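Local coordinates for uncharacterized protein (Candida albicans, PDB 5K04), which probably serves as the non-catalytic, auxiliary subunit of the N-terminal acetyltransferase complex NatB, which acetylates protein N-termini, at residues V708-F720 and K732-V744. Numbering follows the deposited sequence.
Sequences VQRQHEIIDSMDF and KLEIKSSIEDCVV
With CG anti to its carbonyl carbon (chi1 -73°), His712 swings its imidazole across to Lys736, whose chain, bent once at chi3 (-63°), runs past the ring to Asp716. His712 NE2 donates to the backbone O of Lys736 at 2.8 Å, a bent bond that reaches the carbonyl from above its plane. The same oxygen takes the helical N-H of Glu740 from the opposite face, so two donors grip it. Lys736 CB lies over one face of the imidazole in a CH-pi contact, 3.8 Å from the ring centroid, while Val708 CG1 covers the other face near the rim; Glu740 OE1 stands in plane at the ring edge, 3.4 Å from His712 CE1. Covered on both faces and hydrogen-bonded at NE2, the ring is probably restrained in its rotation.

Lys736 NZ closes a salt bridge on the syn lone pair of Asp716 OD1 (2.9 Å). Ile715 enters as a knob into the hole formed by Lys732, Ile735, Lys736 and Ile739, its CD1 meeting Ile739 CD1 tip to tip at 3.8 Å. At the other end, the side chains of Val708 and Val743 run past each other in opposite directions, with Val708 CG2 3.6 Å from Val743 CG1. Lys732 NZ donates to a water that also lies 2.9 Å from Ile715 O, near the last turn of helix 707-717.

Helices 707-717 and 729-747 form an antiparallel hairpin, their segments 166° apart and the segment axes approaching to 9.8 Å. Gln711, its amide packed on Ile739 CG2, hydrogen-bonds through OE1 to Asn423, Phe720 packs on helix 388-404, and Val743 touches helix 661-682.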
# COMPACT_ATOMS: atom_id res chain seq x y z
N VAL A 708 32.36 -0.67 -19.28
CA VAL A 708 32.76 0.20 -18.17
C VAL A 708 33.60 1.36 -18.68
O VAL A 708 33.27 2.53 -18.44
CB VAL A 708 33.53 -0.63 -17.12
CG1 VAL A 708 34.07 0.26 -16.02
CG2 VAL A 708 32.61 -1.70 -16.54
N GLN A 709 34.69 1.06 -19.40
CA GLN A 709 35.62 2.10 -19.86
C GLN A 709 34.90 3.14 -20.69
O GLN A 709 35.08 4.35 -20.49
CB GLN A 709 36.75 1.47 -20.70
CG GLN A 709 37.73 0.57 -19.95
CD GLN A 709 37.19 -0.84 -19.67
OE1 GLN A 709 36.13 -1.23 -20.16
NE2 GLN A 709 37.93 -1.59 -18.88
N ARG A 710 34.08 2.69 -21.63
CA ARG A 710 33.35 3.62 -22.48
C ARG A 710 32.41 4.51 -21.67
O ARG A 710 32.28 5.70 -21.94
CB ARG A 710 32.62 2.82 -23.55
CG ARG A 710 33.63 2.08 -24.44
CD ARG A 710 33.03 0.97 -25.29
NE ARG A 710 32.01 1.47 -26.19
CZ ARG A 710 31.11 0.69 -26.78
NH1 ARG A 710 31.12 -0.62 -26.56
NH2 ARG A 710 30.20 1.22 -27.59
N GLN A 711 31.76 3.94 -20.64
CA GLN A 711 30.94 4.76 -19.75
C GLN A 711 31.79 5.77 -18.98
O GLN A 711 31.40 6.93 -18.83
CB GLN A 711 30.16 3.86 -18.79
CG GLN A 711 28.86 3.31 -19.36
CD GLN A 711 28.17 2.35 -18.40
OE1 GLN A 711 27.27 2.73 -17.64
NE2 GLN A 711 28.62 1.11 -18.41
N HIS A 712 32.97 5.35 -18.50
CA HIS A 712 33.87 6.27 -17.81
C HIS A 712 34.35 7.39 -18.73
O HIS A 712 34.53 8.53 -18.29
CB HIS A 712 35.07 5.50 -17.24
CG HIS A 712 34.72 4.66 -16.06
ND1 HIS A 712 35.67 3.98 -15.32
CD2 HIS A 712 33.53 4.39 -15.48
CE1 HIS A 712 35.08 3.35 -14.32
NE2 HIS A 712 33.78 3.57 -14.40
N GLU A 713 34.58 7.08 -20.02
CA GLU A 713 35.03 8.08 -20.98
C GLU A 713 33.94 9.11 -21.26
O GLU A 713 34.23 10.31 -21.39
CB GLU A 713 35.47 7.40 -22.28
CG GLU A 713 36.72 6.54 -22.15
CD GLU A 713 37.11 5.83 -23.44
OE1 GLU A 713 36.29 5.79 -24.38
OE2 GLU A 713 38.24 5.30 -23.50
N ILE A 714 32.69 8.66 -21.39
CA ILE A 714 31.58 9.58 -21.64
C ILE A 714 31.41 10.53 -20.46
O ILE A 714 31.19 11.73 -20.64
CB ILE A 714 30.29 8.78 -21.91
CG1 ILE A 714 30.43 7.89 -23.16
CG2 ILE A 714 29.08 9.69 -22.03
CD1 ILE A 714 29.41 6.74 -23.20
N ILE A 715 31.54 9.99 -19.25
CA ILE A 715 31.40 10.78 -18.03
C ILE A 715 32.50 11.84 -17.94
O ILE A 715 32.23 13.00 -17.62
CB ILE A 715 31.39 9.83 -16.82
CG1 ILE A 715 30.05 9.11 -16.75
CG2 ILE A 715 31.73 10.57 -15.54
CD1 ILE A 715 29.99 8.00 -15.70
N ASP A 716 33.75 11.44 -18.23
CA ASP A 716 34.87 12.38 -18.16
C ASP A 716 34.79 13.45 -19.24
O ASP A 716 35.32 14.55 -19.07
CB ASP A 716 36.20 11.63 -18.25
CG ASP A 716 36.50 10.78 -17.02
OD1 ASP A 716 35.88 10.98 -15.95
OD2 ASP A 716 37.39 9.91 -17.14
N SER A 717 34.15 13.14 -20.37
CA SER A 717 34.00 14.11 -21.45
C SER A 717 32.84 15.07 -21.24
O SER A 717 32.70 16.02 -22.01
CB SER A 717 33.81 13.40 -22.79
OG SER A 717 32.50 12.83 -22.85
N MET A 718 32.00 14.84 -20.23
CA MET A 718 30.84 15.70 -20.02
C MET A 718 31.26 16.98 -19.31
O MET A 718 31.97 16.95 -18.30
CB MET A 718 29.76 14.97 -19.22
CG MET A 718 29.11 13.85 -20.02
SD MET A 718 27.79 12.94 -19.24
CE MET A 718 28.28 13.23 -17.61
N ASP A 719 30.82 18.11 -19.85
CA ASP A 719 31.02 19.40 -19.22
C ASP A 719 29.82 19.75 -18.34
O ASP A 719 28.71 19.26 -18.54
CB ASP A 719 31.24 20.49 -20.26
CG ASP A 719 32.51 20.28 -21.06
OD1 ASP A 719 33.62 20.51 -20.51
OD2 ASP A 719 32.41 19.87 -22.24
N PHE A 720 30.06 20.59 -17.35
CA PHE A 720 29.07 20.90 -16.34
C PHE A 720 29.11 22.38 -16.02
O PHE A 720 30.16 22.90 -15.61
CB PHE A 720 29.31 20.08 -15.08
CG PHE A 720 28.91 18.65 -15.21
CD1 PHE A 720 27.57 18.30 -15.15
CD2 PHE A 720 29.87 17.66 -15.39
CE1 PHE A 720 27.19 16.98 -15.27
CE2 PHE A 720 29.50 16.34 -15.50
CZ PHE A 720 28.16 16.00 -15.44
N LYS A 732 31.17 12.28 -9.68
CA LYS A 732 31.68 11.58 -10.85
C LYS A 732 32.46 10.34 -10.45
O LYS A 732 32.31 9.28 -11.06
CB LYS A 732 32.56 12.51 -11.69
CG LYS A 732 31.79 13.25 -12.79
CD LYS A 732 32.63 14.36 -13.40
CE LYS A 732 34.02 13.86 -13.78
NZ LYS A 732 34.87 14.95 -14.38
N LEU A 733 33.28 10.46 -9.40
CA LEU A 733 34.08 9.32 -8.96
C LEU A 733 33.20 8.22 -8.37
O LEU A 733 33.39 7.04 -8.66
CB LEU A 733 35.13 9.78 -7.97
CG LEU A 733 36.26 8.79 -7.71
CD1 LEU A 733 36.63 8.01 -8.99
CD2 LEU A 733 37.47 9.54 -7.17
N GLU A 734 32.23 8.61 -7.53
CA GLU A 734 31.32 7.63 -6.94
C GLU A 734 30.47 6.94 -8.01
O GLU A 734 30.24 5.73 -7.95
CB GLU A 734 30.44 8.34 -5.90
CG GLU A 734 29.20 7.56 -5.46
CD GLU A 734 28.17 8.43 -4.73
OE1 GLU A 734 28.26 8.53 -3.48
OE2 GLU A 734 27.28 9.02 -5.40
N ILE A 735 30.04 7.70 -9.02
CA ILE A 735 29.22 7.13 -10.08
C ILE A 735 30.04 6.21 -10.97
O ILE A 735 29.57 5.13 -11.36
CB ILE A 735 28.54 8.26 -10.87
CG1 ILE A 735 27.43 8.86 -10.00
CG2 ILE A 735 28.03 7.77 -12.23
CD1 ILE A 735 26.52 9.84 -10.71
N LYS A 736 31.29 6.60 -11.28
CA LYS A 736 32.16 5.73 -12.07
C LYS A 736 32.50 4.45 -11.33
O LYS A 736 32.50 3.37 -11.93
CB LYS A 736 33.44 6.47 -12.48
CG LYS A 736 33.19 7.62 -13.46
CD LYS A 736 34.42 8.00 -14.25
CE LYS A 736 35.55 8.52 -13.39
NZ LYS A 736 36.76 8.78 -14.25
N SER A 737 32.79 4.55 -10.03
CA SER A 737 33.09 3.35 -9.25
C SER A 737 31.88 2.43 -9.15
O SER A 737 32.01 1.20 -9.20
CB SER A 737 33.58 3.73 -7.85
OG SER A 737 34.84 4.37 -7.90
N SER A 738 30.68 3.02 -9.00
CA SER A 738 29.47 2.22 -8.87
C SER A 738 29.14 1.51 -10.18
O SER A 738 28.73 0.34 -10.17
CB SER A 738 28.29 3.10 -8.45
OG SER A 738 27.07 2.38 -8.50
N ILE A 739 29.28 2.21 -11.30
CA ILE A 739 29.08 1.57 -12.60
C ILE A 739 30.03 0.40 -12.75
O ILE A 739 29.63 -0.70 -13.16
CB ILE A 739 29.25 2.60 -13.74
CG1 ILE A 739 28.05 3.54 -13.79
CG2 ILE A 739 29.46 1.90 -15.07
CD1 ILE A 739 28.32 4.79 -14.61
N GLU A 740 31.29 0.61 -12.39
CA GLU A 740 32.31 -0.43 -12.52
C GLU A 740 31.95 -1.65 -11.67
O GLU A 740 31.80 -2.76 -12.19
CB GLU A 740 33.68 0.12 -12.11
CG GLU A 740 34.80 -0.93 -12.12
CD GLU A 740 36.20 -0.32 -12.22
OE1 GLU A 740 36.33 0.92 -12.27
OE2 GLU A 740 37.17 -1.09 -12.26
N ASP A 741 31.79 -1.44 -10.36
CA ASP A 741 31.49 -2.54 -9.46
C ASP A 741 30.24 -3.31 -9.90
O ASP A 741 30.24 -4.55 -9.93
CB ASP A 741 31.31 -2.00 -8.03
CG ASP A 741 32.58 -1.37 -7.48
OD1 ASP A 741 33.69 -1.79 -7.88
OD2 ASP A 741 32.48 -0.46 -6.64
N CYS A 742 29.18 -2.60 -10.29
CA CYS A 742 27.94 -3.31 -10.61
C CYS A 742 28.06 -4.06 -11.94
O CYS A 742 27.62 -5.20 -12.07
CB CYS A 742 26.75 -2.35 -10.59
SG CYS A 742 26.38 -1.61 -9.00
N VAL A 743 28.72 -3.45 -12.94
CA VAL A 743 28.85 -4.09 -14.25
C VAL A 743 29.82 -5.27 -14.20
O VAL A 743 29.57 -6.31 -14.81
CB VAL A 743 29.28 -3.06 -15.31
CG1 VAL A 743 29.69 -3.76 -16.60
CG2 VAL A 743 28.15 -2.09 -15.59
N VAL A 744 30.95 -5.12 -13.50
CA VAL A 744 31.97 -6.17 -13.44
C VAL A 744 31.44 -7.40 -12.70
O VAL A 744 31.72 -8.54 -13.07
CB VAL A 744 33.26 -5.63 -12.81
CG1 VAL A 744 34.20 -6.78 -12.38
CG2 VAL A 744 33.97 -4.70 -13.78
O HOH W 1 33.12 15.58 -16.65